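Local coordinates for sulfotransferase (Alicyclobacillus acidocaldarius subsp. acidocaldarius, PDB 3RNL), which probably transfers sulfuryl groups, as expected of the sulfotransferase family, whose fold belongs to the P-loop nucleotide-binding class, at residues G15-G20 with V120-S125; L113-N118 with E189-D194; P9-V14 with E83-E88; D109-I114 with A204-S209. One frame throughout, in Å; residues are numbered along the deposited sequence.

Contact 1: G15-G20 with V120-S125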
loop_
_atom_site.group_PDB
_atom_site.type_symbol
_atom_site.label_atom_id
_atom_site.label_comp_id
_atom_site.label_asym_id
_atom_site.label_seq_id
_atom_site.Cartn_x
_atom_site.Cartn_y
_atom_site.Cartn_z
ATOM N N GLY A 15 -1.528 0.488 -1.477
ATOM C CA GLY A 15 -0.884 0.111 -0.220
ATOM C C GLY A 15 -1.415 -1.254 0.161
ATOM O O GLY A 15 -2.126 -1.877 -0.641
ATOM N N ALA A 16 -1.164 -1.674 1.398
ATOM C CA ALA A 16 -0.417 -0.858 2.338
ATOM C C ALA A 16 1.080 -1.118 2.173
ATOM O O ALA A 16 1.476 -2.053 1.477
ATOM C CB ALA A 16 -0.849 -1.201 3.777
ATOM N N ALA A 17 1.902 -0.349 2.883
ATOM C CA ALA A 17 3.355 -0.482 2.771
ATOM C C ALA A 17 3.812 -1.765 3.469
ATOM O O ALA A 17 3.309 -2.087 4.540
ATOM C CB ALA A 17 4.048 0.737 3.393
ATOM N N LYS A 18 4.779 -2.463 2.868
ATOM C CA LYS A 18 5.318 -3.739 3.372
ATOM C C LYS A 18 4.274 -4.866 3.396
ATOM O O LYS A 18 4.358 -5.800 4.204
ATOM C CB LYS A 18 5.996 -3.575 4.752
ATOM C CG LYS A 18 7.015 -2.434 4.827
ATOM C CD LYS A 18 8.011 -2.483 3.671
ATOM C CE LYS A 18 8.855 -3.749 3.677
ATOM N NZ LYS A 18 9.804 -3.769 2.499
ATOM N N CYS A 19 3.262 -4.718 2.545
ATOM C CA CYS A 19 2.229 -5.738 2.308
ATOM C C CYS A 19 2.356 -6.611 1.052
ATOM O O CYS A 19 1.408 -7.305 0.693
ATOM C CB CYS A 19 0.828 -5.157 2.480
ATOM S SG CYS A 19 0.619 -4.586 4.206
ATOM N N GLY A 20 3.451 -6.475 0.315
ATOM C CA GLY A 20 3.686 -7.340 -0.831
ATOM C C GLY A 20 3.167 -6.805 -2.154
ATOM O O GLY A 20 3.104 -7.541 -3.146
ATOM N N VAL A 120 0.876 -6.573 12.811
ATOM C CA VAL A 120 2.019 -6.891 13.663
ATOM C C VAL A 120 3.230 -7.267 12.785
ATOM O O VAL A 120 4.342 -6.765 12.978
ATOM C CB VAL A 120 1.699 -8.043 14.622
ATOM C CG1 VAL A 120 2.929 -8.365 15.483
ATOM C CG2 VAL A 120 0.514 -7.672 15.511
ATOM N N ASP A 121 2.998 -8.157 11.817
ATOM C CA ASP A 121 4.052 -8.576 10.885
ATOM C C ASP A 121 4.479 -7.433 9.984
ATOM O O ASP A 121 5.652 -7.320 9.623
ATOM C CB ASP A 121 3.580 -9.761 10.039
ATOM C CG ASP A 121 3.372 -11.012 10.880
ATOM O OD1 ASP A 121 4.322 -11.422 11.572
ATOM O OD2 ASP A 121 2.266 -11.574 10.866
ATOM N N ARG A 122 3.521 -6.606 9.588
ATOM C CA ARG A 122 3.820 -5.458 8.722
ATOM C C ARG A 122 4.785 -4.505 9.426
ATOM O O ARG A 122 5.738 -3.993 8.817
ATOM C CB ARG A 122 2.538 -4.689 8.368
ATOM C CG ARG A 122 2.731 -3.658 7.234
ATOM C CD ARG A 122 1.829 -2.440 7.408
ATOM N NE ARG A 122 2.320 -1.625 8.521
ATOM C CZ ARG A 122 3.355 -0.793 8.430
ATOM N NH1 ARG A 122 4.003 -0.653 7.267
ATOM N NH2 ARG A 122 3.752 -0.107 9.500
ATOM N N ALA A 123 4.533 -4.249 10.707
ATOM C CA ALA A 123 5.407 -3.355 11.471
ATOM C C ALA A 123 6.827 -3.908 11.488
ATOM O O ALA A 123 7.801 -3.180 11.286
ATOM C CB ALA A 123 4.880 -3.181 12.905
ATOM N N PHE A 124 6.956 -5.206 11.737
ATOM C CA PHE A 124 8.290 -5.793 11.823
ATOM C C PHE A 124 8.981 -5.755 10.460
ATOM O O PHE A 124 10.202 -5.569 10.382
ATOM C CB PHE A 124 8.220 -7.225 12.355
ATOM C CG PHE A 124 9.543 -7.748 12.840
ATOM C CD1 PHE A 124 10.213 -7.109 13.874
ATOM C CD2 PHE A 124 10.096 -8.883 12.286
ATOM C CE1 PHE A 124 11.431 -7.592 14.331
ATOM C CE2 PHE A 124 11.309 -9.378 12.743
ATOM C CZ PHE A 124 11.977 -8.728 13.757
ATOM N N SER A 125 8.205 -5.936 9.394
ATOM C CA SER A 125 8.753 -5.851 8.046
ATOM C C SER A 125 9.310 -4.455 7.741
ATOM O O SER A 125 10.366 -4.318 7.115
ATOM C CB SER A 125 7.692 -6.227 7.007
ATOM O OG SER A 125 8.247 -6.190 5.713
#

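Contact 2: L113-N118 with E189-D194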
loop_
_atom_site.group_PDB
_atom_site.type_symbol
_atom_site.label_atom_id
_atom_site.label_comp_id
_atom_site.label_asym_id
_atom_site.label_seq_id
_atom_site.Cartn_x
_atom_site.Cartn_y
_atom_site.Cartn_z
ATOM N N LEU A 113 -6.890 -1.175 -5.796
ATOM C CA LEU A 113 -6.398 -2.419 -5.191
ATOM C C LEU A 113 -5.688 -2.121 -3.890
ATOM O O LEU A 113 -4.790 -1.277 -3.848
ATOM C CB LEU A 113 -5.402 -3.118 -6.133
ATOM C CG LEU A 113 -6.055 -3.774 -7.356
ATOM C CD1 LEU A 113 -5.002 -4.209 -8.379
ATOM C CD2 LEU A 113 -6.890 -4.974 -6.909
ATOM N N ILE A 114 -6.078 -2.828 -2.829
ATOM C CA ILE A 114 -5.470 -2.645 -1.512
ATOM C C ILE A 114 -5.000 -4.010 -1.064
ATOM O O ILE A 114 -5.764 -4.965 -1.167
ATOM C CB ILE A 114 -6.534 -2.177 -0.495
ATOM C CG1 ILE A 114 -7.091 -0.810 -0.901
ATOM C CG2 ILE A 114 -5.953 -2.147 0.937
ATOM C CD1 ILE A 114 -8.307 -0.365 -0.079
HETATM N N MSE A 115 -3.759 -4.122 -0.581
HETATM C CA MSE A 115 -3.313 -5.401 -0.010
HETATM C C MSE A 115 -2.958 -5.178 1.453
HETATM O O MSE A 115 -2.240 -4.235 1.783
HETATM C CB MSE A 115 -2.116 -5.995 -0.763
HETATM C CG MSE A 115 -1.669 -7.343 -0.174
HETATM SE SE MSE A 115 -0.784 -8.501 -1.473
HETATM C CE MSE A 115 -0.141 -7.153 -2.686
ATOM N N LEU A 116 -3.482 -6.032 2.330
ATOM C CA LEU A 116 -3.271 -5.870 3.765
ATOM C C LEU A 116 -2.606 -7.093 4.341
ATOM O O LEU A 116 -2.869 -8.212 3.930
ATOM C CB LEU A 116 -4.611 -5.655 4.486
ATOM C CG LEU A 116 -5.484 -4.512 3.963
ATOM C CD1 LEU A 116 -6.836 -4.494 4.700
ATOM C CD2 LEU A 116 -4.780 -3.163 4.131
ATOM N N ARG A 117 -1.775 -6.862 5.343
ATOM C CA ARG A 117 -1.072 -7.935 6.004
ATOM C C ARG A 117 -1.288 -7.771 7.503
ATOM O O ARG A 117 -1.498 -6.656 7.964
ATOM C CB ARG A 117 0.402 -7.756 5.691
ATOM C CG ARG A 117 1.287 -8.745 6.318
ATOM C CD ARG A 117 2.674 -8.442 5.892
ATOM N NE ARG A 117 3.581 -9.501 6.284
ATOM C CZ ARG A 117 4.873 -9.474 6.010
ATOM N NH1 ARG A 117 5.391 -8.443 5.345
ATOM N NH2 ARG A 117 5.634 -10.479 6.390
ATOM N N ASN A 118 -1.172 -8.849 8.275
ATOM C CA ASN A 118 -1.320 -8.726 9.728
ATOM C C ASN A 118 -0.432 -7.553 10.151
ATOM O O ASN A 118 0.771 -7.543 9.875
ATOM C CB ASN A 118 -0.815 -10.020 10.372
ATOM C CG ASN A 118 -0.802 -9.986 11.894
ATOM O OD1 ASN A 118 -0.881 -8.930 12.521
ATOM N ND2 ASN A 118 -0.698 -11.175 12.499
ATOM N N GLU A 189 -1.599 -12.964 3.103
ATOM C CA GLU A 189 -1.481 -14.389 3.375
ATOM C C GLU A 189 -2.076 -15.260 2.232
ATOM O O GLU A 189 -1.524 -16.316 1.874
ATOM C CB GLU A 189 -2.095 -14.668 4.758
ATOM C CG GLU A 189 -1.401 -13.896 5.950
ATOM C CD GLU A 189 -1.774 -12.378 6.139
ATOM O OE1 GLU A 189 -2.778 -11.873 5.555
ATOM O OE2 GLU A 189 -1.043 -11.686 6.920
ATOM N N GLU A 190 -3.185 -14.812 1.655
ATOM C CA GLU A 190 -3.763 -15.502 0.501
ATOM C C GLU A 190 -2.878 -15.351 -0.730
ATOM O O GLU A 190 -2.689 -16.296 -1.500
ATOM C CB GLU A 190 -5.163 -14.975 0.198
ATOM C CG GLU A 190 -6.261 -15.777 0.852
ATOM C CD GLU A 190 -7.038 -14.977 1.865
ATOM O OE1 GLU A 190 -7.096 -15.399 3.042
ATOM O OE2 GLU A 190 -7.597 -13.929 1.481
ATOM N N PHE A 191 -2.339 -14.152 -0.917
ATOM C CA PHE A 191 -1.450 -13.894 -2.043
ATOM C C PHE A 191 -0.200 -14.764 -1.949
ATOM O O PHE A 191 0.299 -15.268 -2.957
ATOM C CB PHE A 191 -1.099 -12.399 -2.089
ATOM C CG PHE A 191 -0.133 -12.019 -3.185
ATOM C CD1 PHE A 191 -0.497 -12.113 -4.518
ATOM C CD2 PHE A 191 1.130 -11.530 -2.872
ATOM C CE1 PHE A 191 0.383 -11.743 -5.528
ATOM C CE2 PHE A 191 2.013 -11.161 -3.867
ATOM C CZ PHE A 191 1.638 -11.264 -5.205
ATOM N N ALA A 192 0.305 -14.958 -0.733
ATOM C CA ALA A 192 1.519 -15.746 -0.546
ATOM C C ALA A 192 1.248 -17.213 -0.859
ATOM O O ALA A 192 2.083 -17.906 -1.443
ATOM C CB ALA A 192 2.043 -15.589 0.878
ATOM N N ARG A 193 0.068 -17.675 -0.472
ATOM C CA ARG A 193 -0.315 -19.066 -0.669
ATOM C C ARG A 193 -0.563 -19.401 -2.143
ATOM O O ARG A 193 -0.116 -20.437 -2.633
ATOM C CB ARG A 193 -1.550 -19.382 0.180
ATOM C CG ARG A 193 -2.338 -20.604 -0.257
ATOM C CD ARG A 193 -3.274 -21.068 0.851
ATOM N NE ARG A 193 -3.861 -19.947 1.583
ATOM C CZ ARG A 193 -5.048 -19.413 1.310
ATOM N NH1 ARG A 193 -5.501 -18.394 2.033
ATOM N NH2 ARG A 193 -5.783 -19.897 0.318
ATOM N N ASP A 194 -1.284 -18.530 -2.845
ATOM C CA ASP A 194 -1.656 -18.806 -4.229
ATOM C C ASP A 194 -1.615 -17.535 -5.068
ATOM O O ASP A 194 -2.665 -16.989 -5.400
ATOM C CB ASP A 194 -3.065 -19.392 -4.260
ATOM C CG ASP A 194 -3.396 -20.059 -5.574
ATOM O OD1 ASP A 194 -2.740 -19.759 -6.601
ATOM O OD2 ASP A 194 -4.330 -20.888 -5.573
HETATM O O HOH W 1 2.333 -11.899 7.376
#

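Contact 3: P9-V14 with E83-E88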
loop_
_atom_site.group_PDB
_atom_site.type_symbol
_atom_site.label_atom_id
_atom_site.label_comp_id
_atom_site.label_asym_id
_atom_site.label_seq_id
_atom_site.Cartn_x
_atom_site.Cartn_y
_atom_site.Cartn_z
ATOM N N PRO A 9 -4.183 6.722 -16.022
ATOM C CA PRO A 9 -4.444 5.559 -15.164
ATOM C C PRO A 9 -5.933 5.354 -14.918
ATOM O O PRO A 9 -6.703 6.322 -14.819
ATOM C CB PRO A 9 -3.730 5.913 -13.868
ATOM C CG PRO A 9 -3.762 7.429 -13.835
ATOM C CD PRO A 9 -3.601 7.852 -15.273
ATOM N N ASN A 10 -6.378 4.119 -15.035
ATOM C CA ASN A 10 -7.685 3.723 -14.521
ATOM C C ASN A 10 -7.749 2.832 -13.276
ATOM O O ASN A 10 -8.835 2.370 -12.913
ATOM C CB ASN A 10 -8.594 3.254 -15.640
ATOM C CG ASN A 10 -8.011 2.089 -16.384
ATOM O OD1 ASN A 10 -7.172 1.375 -15.858
ATOM N ND2 ASN A 10 -8.447 1.898 -17.624
ATOM N N PHE A 11 -6.598 2.487 -12.712
ATOM C CA PHE A 11 -6.586 1.795 -11.425
ATOM C C PHE A 11 -5.351 2.188 -10.635
ATOM O O PHE A 11 -4.370 2.693 -11.207
ATOM C CB PHE A 11 -6.737 0.261 -11.579
ATOM C CG PHE A 11 -5.485 -0.466 -12.031
ATOM C CD1 PHE A 11 -4.633 -1.058 -11.104
ATOM C CD2 PHE A 11 -5.214 -0.627 -13.391
ATOM C CE1 PHE A 11 -3.481 -1.759 -11.519
ATOM C CE2 PHE A 11 -4.080 -1.325 -13.820
ATOM C CZ PHE A 11 -3.210 -1.896 -12.878
ATOM N N PHE A 12 -5.416 2.012 -9.318
ATOM C CA PHE A 12 -4.284 2.362 -8.471
ATOM C C PHE A 12 -4.080 1.270 -7.463
ATOM O O PHE A 12 -5.044 0.722 -6.937
ATOM C CB PHE A 12 -4.566 3.678 -7.726
ATOM C CG PHE A 12 -4.794 4.842 -8.652
ATOM C CD1 PHE A 12 -3.724 5.569 -9.142
ATOM C CD2 PHE A 12 -6.072 5.209 -9.026
ATOM C CE1 PHE A 12 -3.927 6.627 -10.003
ATOM C CE2 PHE A 12 -6.283 6.286 -9.882
ATOM C CZ PHE A 12 -5.207 6.990 -10.372
ATOM N N ILE A 13 -2.817 0.956 -7.200
ATOM C CA ILE A 13 -2.464 0.040 -6.117
ATOM C C ILE A 13 -2.014 0.952 -4.989
ATOM O O ILE A 13 -1.017 1.664 -5.114
ATOM C CB ILE A 13 -1.330 -0.901 -6.548
ATOM C CG1 ILE A 13 -1.828 -1.810 -7.684
ATOM C CG2 ILE A 13 -0.850 -1.741 -5.360
ATOM C CD1 ILE A 13 -0.704 -2.623 -8.374
ATOM N N VAL A 14 -2.817 1.015 -3.932
ATOM C CA VAL A 14 -2.626 2.091 -2.954
ATOM C C VAL A 14 -1.879 1.752 -1.670
ATOM O O VAL A 14 -1.674 2.624 -0.823
ATOM C CB VAL A 14 -3.970 2.762 -2.609
ATOM C CG1 VAL A 14 -4.619 3.296 -3.891
ATOM C CG2 VAL A 14 -4.901 1.762 -1.908
ATOM N N GLU A 83 -3.019 -1.319 -23.895
ATOM C CA GLU A 83 -3.567 -1.873 -22.656
ATOM C C GLU A 83 -4.867 -1.219 -22.194
ATOM O O GLU A 83 -4.978 0.007 -22.159
ATOM C CB GLU A 83 -2.538 -1.795 -21.522
ATOM C CG GLU A 83 -1.249 -2.567 -21.795
ATOM C CD GLU A 83 -0.192 -1.735 -22.504
ATOM O OE1 GLU A 83 -0.508 -0.614 -22.952
ATOM O OE2 GLU A 83 0.961 -2.205 -22.605
ATOM N N ARG A 84 -5.833 -2.051 -21.811
ATOM C CA ARG A 84 -7.117 -1.570 -21.311
ATOM C C ARG A 84 -7.014 -1.090 -19.871
ATOM O O ARG A 84 -7.670 -0.122 -19.489
ATOM C CB ARG A 84 -8.192 -2.660 -21.422
ATOM C CG ARG A 84 -8.728 -2.855 -22.835
ATOM C CD ARG A 84 -9.786 -3.955 -22.881
ATOM N NE ARG A 84 -10.782 -3.809 -21.823
ATOM C CZ ARG A 84 -11.962 -3.215 -21.975
ATOM N NH1 ARG A 84 -12.311 -2.707 -23.149
ATOM N NH2 ARG A 84 -12.799 -3.134 -20.949
ATOM N N ALA A 85 -6.187 -1.770 -19.077
ATOM C CA ALA A 85 -6.014 -1.431 -17.670
ATOM C C ALA A 85 -4.661 -0.757 -17.484
ATOM O O ALA A 85 -3.633 -1.316 -17.863
ATOM C CB ALA A 85 -6.093 -2.684 -16.804
ATOM N N VAL A 86 -4.669 0.441 -16.902
ATOM C CA VAL A 86 -3.461 1.243 -16.749
ATOM C C VAL A 86 -3.377 1.675 -15.298
ATOM O O VAL A 86 -4.277 2.343 -14.789
ATOM C CB VAL A 86 -3.498 2.501 -17.679
ATOM C CG1 VAL A 86 -2.259 3.384 -17.449
ATOM C CG2 VAL A 86 -3.559 2.079 -19.146
ATOM N N GLY A 87 -2.263 1.399 -14.631
ATOM C CA GLY A 87 -2.290 1.612 -13.197
ATOM C C GLY A 87 -1.015 2.187 -12.650
ATOM O O GLY A 87 -0.036 2.350 -13.363
ATOM N N GLU A 88 -1.076 2.616 -11.393
ATOM C CA GLU A 88 0.056 3.274 -10.774
ATOM C C GLU A 88 0.062 2.874 -9.315
ATOM O O GLU A 88 -1.000 2.749 -8.709
ATOM C CB GLU A 88 -0.077 4.798 -10.910
ATOM C CG GLU A 88 1.164 5.577 -10.455
ATOM C CD GLU A 88 0.953 6.256 -9.104
ATOM O OE1 GLU A 88 1.744 5.992 -8.168
ATOM O OE2 GLU A 88 -0.008 7.059 -8.981
#

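Contact 4: D109-I114 with A204-S209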
loop_
_atom_site.group_PDB
_atom_site.type_symbol
_atom_site.label_atom_id
_atom_site.label_comp_id
_atom_site.label_asym_id
_atom_site.label_seq_id
_atom_site.Cartn_x
_atom_site.Cartn_y
_atom_site.Cartn_z
ATOM N N ASP A 109 -14.011 6.930 -12.102
ATOM C CA ASP A 109 -14.254 5.536 -12.494
ATOM C C ASP A 109 -13.084 4.610 -12.145
ATOM O O ASP A 109 -13.091 3.422 -12.489
ATOM C CB ASP A 109 -14.573 5.462 -13.989
ATOM C CG ASP A 109 -15.885 6.175 -14.340
ATOM O OD1 ASP A 109 -16.803 6.206 -13.487
ATOM O OD2 ASP A 109 -16.002 6.713 -15.461
ATOM N N ALA A 110 -12.067 5.145 -11.482
ATOM C CA ALA A 110 -10.885 4.330 -11.167
ATOM C C ALA A 110 -11.180 3.149 -10.246
ATOM O O ALA A 110 -12.030 3.227 -9.369
ATOM C CB ALA A 110 -9.771 5.204 -10.563
ATOM N N LYS A 111 -10.427 2.065 -10.422
ATOM C CA LYS A 111 -10.519 0.923 -9.511
ATOM C C LYS A 111 -9.325 0.928 -8.566
ATOM O O LYS A 111 -8.246 1.412 -8.913
ATOM C CB LYS A 111 -10.562 -0.386 -10.289
ATOM C CG LYS A 111 -11.843 -0.522 -11.112
ATOM C CD LYS A 111 -11.787 -1.745 -12.040
ATOM C CE LYS A 111 -12.974 -1.694 -13.018
ATOM N NZ LYS A 111 -12.967 -2.775 -14.046
ATOM N N ILE A 112 -9.538 0.423 -7.359
ATOM C CA ILE A 112 -8.550 0.537 -6.300
ATOM C C ILE A 112 -8.188 -0.858 -5.813
ATOM O O ILE A 112 -9.091 -1.635 -5.473
ATOM C CB ILE A 112 -9.151 1.288 -5.103
ATOM C CG1 ILE A 112 -9.740 2.642 -5.533
ATOM C CG2 ILE A 112 -8.109 1.428 -3.968
ATOM C CD1 ILE A 112 -8.694 3.643 -6.028
ATOM N N LEU A 113 -6.890 -1.175 -5.796
ATOM C CA LEU A 113 -6.398 -2.419 -5.191
ATOM C C LEU A 113 -5.688 -2.121 -3.890
ATOM O O LEU A 113 -4.790 -1.277 -3.848
ATOM C CB LEU A 113 -5.402 -3.118 -6.133
ATOM C CG LEU A 113 -6.055 -3.774 -7.356
ATOM C CD1 LEU A 113 -5.002 -4.209 -8.379
ATOM C CD2 LEU A 113 -6.890 -4.974 -6.909
ATOM N N ILE A 114 -6.078 -2.828 -2.829
ATOM C CA ILE A 114 -5.470 -2.645 -1.512
ATOM C C ILE A 114 -5.000 -4.010 -1.064
ATOM O O ILE A 114 -5.764 -4.965 -1.167
ATOM C CB ILE A 114 -6.534 -2.177 -0.495
ATOM C CG1 ILE A 114 -7.091 -0.810 -0.901
ATOM C CG2 ILE A 114 -5.953 -2.147 0.937
ATOM C CD1 ILE A 114 -8.307 -0.365 -0.079
ATOM N N ALA A 204 -9.905 -10.306 -13.215
ATOM C CA ALA A 204 -11.369 -10.256 -13.292
ATOM C C ALA A 204 -11.893 -8.896 -12.794
ATOM O O ALA A 204 -12.767 -8.272 -13.416
ATOM C CB ALA A 204 -11.975 -11.398 -12.485
ATOM N N PHE A 205 -11.359 -8.448 -11.667
ATOM C CA PHE A 205 -11.717 -7.134 -11.103
ATOM C C PHE A 205 -11.445 -5.998 -12.099
ATOM O O PHE A 205 -12.288 -5.097 -12.284
ATOM C CB PHE A 205 -10.930 -6.920 -9.812
ATOM C CG PHE A 205 -11.108 -5.555 -9.189
ATOM C CD1 PHE A 205 -12.358 -5.130 -8.757
ATOM C CD2 PHE A 205 -10.013 -4.723 -8.996
ATOM C CE1 PHE A 205 -12.513 -3.868 -8.150
ATOM C CE2 PHE A 205 -10.156 -3.463 -8.373
ATOM C CZ PHE A 205 -11.412 -3.042 -7.972
ATOM N N LEU A 206 -10.285 -6.056 -12.755
ATOM C CA LEU A 206 -9.867 -5.017 -13.696
ATOM C C LEU A 206 -10.546 -5.159 -15.054
ATOM O O LEU A 206 -10.394 -4.300 -15.913
ATOM C CB LEU A 206 -8.341 -5.017 -13.877
ATOM C CG LEU A 206 -7.566 -4.658 -12.598
ATOM C CD1 LEU A 206 -6.053 -4.796 -12.773
ATOM C CD2 LEU A 206 -7.936 -3.240 -12.102
ATOM N N GLY A 207 -11.269 -6.256 -15.245
ATOM C CA GLY A 207 -11.986 -6.486 -16.491
ATOM C C GLY A 207 -11.071 -6.834 -17.655
ATOM O O GLY A 207 -11.360 -6.472 -18.799
ATOM N N VAL A 208 -9.963 -7.520 -17.380
ATOM C CA VAL A 208 -9.131 -8.039 -18.459
ATOM C C VAL A 208 -9.147 -9.564 -18.412
ATOM O O VAL A 208 -9.677 -10.154 -17.465
ATOM C CB VAL A 208 -7.675 -7.519 -18.374
ATOM C CG1 VAL A 208 -7.635 -5.991 -18.546
ATOM C CG2 VAL A 208 -7.009 -7.943 -17.042
ATOM N N SER A 209 -8.516 -10.206 -19.392
ATOM C CA SER A 209 -8.633 -11.653 -19.531
ATOM C C SER A 209 -8.082 -12.394 -18.322
ATOM O O SER A 209 -6.983 -12.098 -17.833
ATOM C CB SER A 209 -7.923 -12.146 -20.798
ATOM O OG SER A 209 -7.942 -13.567 -20.864
HETATM O O HOH W 2 -14.663 -4.010 -12.098
#

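Contact 1: G15-G20 with V120-S125
R122 reaches out of helix 119-132 and curls round the carbonyl oxygen of A17, holding the loop 15-20 with both its methylenes and one N-H. CG leaves anti to the backbone N (chi1 -168°), and bends at chi2 and chi3 bring the guanidinium back beside the loop. NH1 then gives A17 O a hydrogen bond of 3.2 Å that is close to straight (170°). The oxygen sits at the guanidinium edge, in its plane, yet the donor stands 54° out of the carbonyl plane, above it rather than on a lone pair. R122 NH2 is engaged elsewhere, with Y161 O. C19 SG packs alongside the bend, 3.8 Å from R122 CG, a place where a small, weakly polar sulfur can lie against methylenes. Residues 16-19 form a type II turn, and G15 and G20 have backbone angles that suit glycine. The sequence from G15 to G20 and its place between strand 11-13 and helix 21-29 are consistent with the 5'-phosphosulfate-binding loop of sulfotransferases, their version of the P-loop. K18, third in the turn with positive phi, points its CB toward the helix, 4.1 Å from R122 CG. Its chain bends at chi2 and chi3 to run past S125, which is modelled in two conformers, leaving that touch uncertain. K18 NZ continues to H129 ND1, farther along the same helix. A17 CB, 4.1 Å from R122 NH1, puts little bulk beside the guanidinium.

Contact 2: L113-N118 with E189-D194
Strand 111-116 and the loop after it run past helix 188-193 with the CA atoms of R117 and E189 7.0 Å apart, while those of M115 and F191 stand at 8.9 Å. Into the narrower end E189 sends a carboxylate, its chain bent at chi2 (78°). OE2 uses its syn lone pair to accept the backbone N of N118 at 3.1 Å, a nearly straight bond (167°), so the main chain finds an acceptor just beyond the end of the strand. R117 does not pair directly with this carboxylate. A water accepts from R117 NE at 2.9 Å and donates only weakly to E189 OE2, with the guanidinium and carboxylate planes turned well apart; R117 NH1 goes instead to K18 O. Were E189 an alanine, N118 N would probably lose its acceptor here, and the water its weak partner. At the wider end M115, a selenomethionine, leaves with CG anti to the backbone N and bends at chi3, making a Met-aromatic contact: SE lies 4.4 Å from the centroid of the F191 ring, obliquely, 37° off the normal. A flexible, polarisable side chain suits this spot. N118 OD1 caps V120 N at the start of helix 119-132, M115 also rests on T21 and L24 of helix 21-29, and F191 bridges S23 of that helix and V198 of helix 195-206.

Contact 3: P9-V14 with E83-E88
N10 and F11 close on 83-88 most firmly, through both polar atoms of an asparagine amide and the face of a phenylalanine ring. With N10 CG set between its backbone N and carbonyl carbon (chi1 59°), OD1 accepts V86 N at 2.9 Å, almost straight (176°), while ND2 gives to R84 O at 2.9 Å with that oxygen in the amide plane. Asparagine suits the place because it imitates a peptide, offering donor and acceptor together. V86 O is gripped twice, by N10 N at 2.8 Å and by F11 N. Both side-chain bonds, to V86 N and R84 O, would go with a leucine at N10, and the start of strand 85-88 would probably be held less firmly. Directly over the F11 ring centre lies G87 CA, a CH-pi contact at 3.5 Å; a CB on G87 would collide with F11 CZ, hence glycine. Matters are looser farther along, where E88 N reaches F11 O only weakly, although I13 N gives a sound bond of 3.0 Å to E88 O. The solvent side is R84, whose exposed side chain leads away and is modelled in two conformers. E88, buried near the F12 ring, has its OE2 bound by the hydroxyls of Y73 and Y93. Strand 11-13 continues the parallel sheet to 111-116, F11 and A85 touch I34 of strand 34-35, and helix 70-75 lies against P9 and F12.

Contact 4: D109-I114 with A204-S209
K111 and F205 bury the most surface here, their side chains running alongside each other and pointing opposite ways. The straight lysine chain lies over one face of the phenylalanine ring, CD 4.2 Å above its plane and over the centre, while CB is 3.6 Å from F205 CZ. Lysine suits this partly exposed place because its methylenes can cover an aromatic face and still carry the charge onward. NZ gives a hydrogen bond of 3.0 Å to F205 O, in the carbonyl plane and on a lone pair; a water also donates to that oxygen and accepts weakly from NZ. Placed at the C-terminal end of helix 195-206, the ammonium group is likely to be favoured by the helix dipole. F205 itself leaves with CG anti to the backbone N (chi1 175°), and its ring meets L113, CD2 to CD2, at 3.8 Å. L206 adds a methyl, CD2, beside K111 CD at 4.1 Å. The helix stops in a Schellman motif at G207, whose positive phi favours glycine. K111 and the end of L113 meet this helix, whereas I112 points away and packs on Y174 and F178 of helix 167-178, the layering of an alpha-beta-alpha sandwich with a central parallel sheet.

Overall arrangement
Strand 111-116 ties the four contacts together. Contacts 2 and 4 share L113 and I114, their centres about 16 Å apart, and rest on successive helices. Contact 3 joins the same sheet through strand 11-13, its centre about 8 Å from that of contact 4; F12 O meets L113 N at 2.9 Å, probably a hydrogen bond. Strand 11-13 then runs into the loop of contact 1, where G15 O and M115 N, 2.8 Å apart, probably bond it to contact 2. A glycerol, probably from the crystallisation liquor, lies about 4 Å from the A17 side chain and may mark a pocket. Contacts 3 and 4 approach the magnesium-binding residue I34, its side chain about 4 Å from those of F11 and L206.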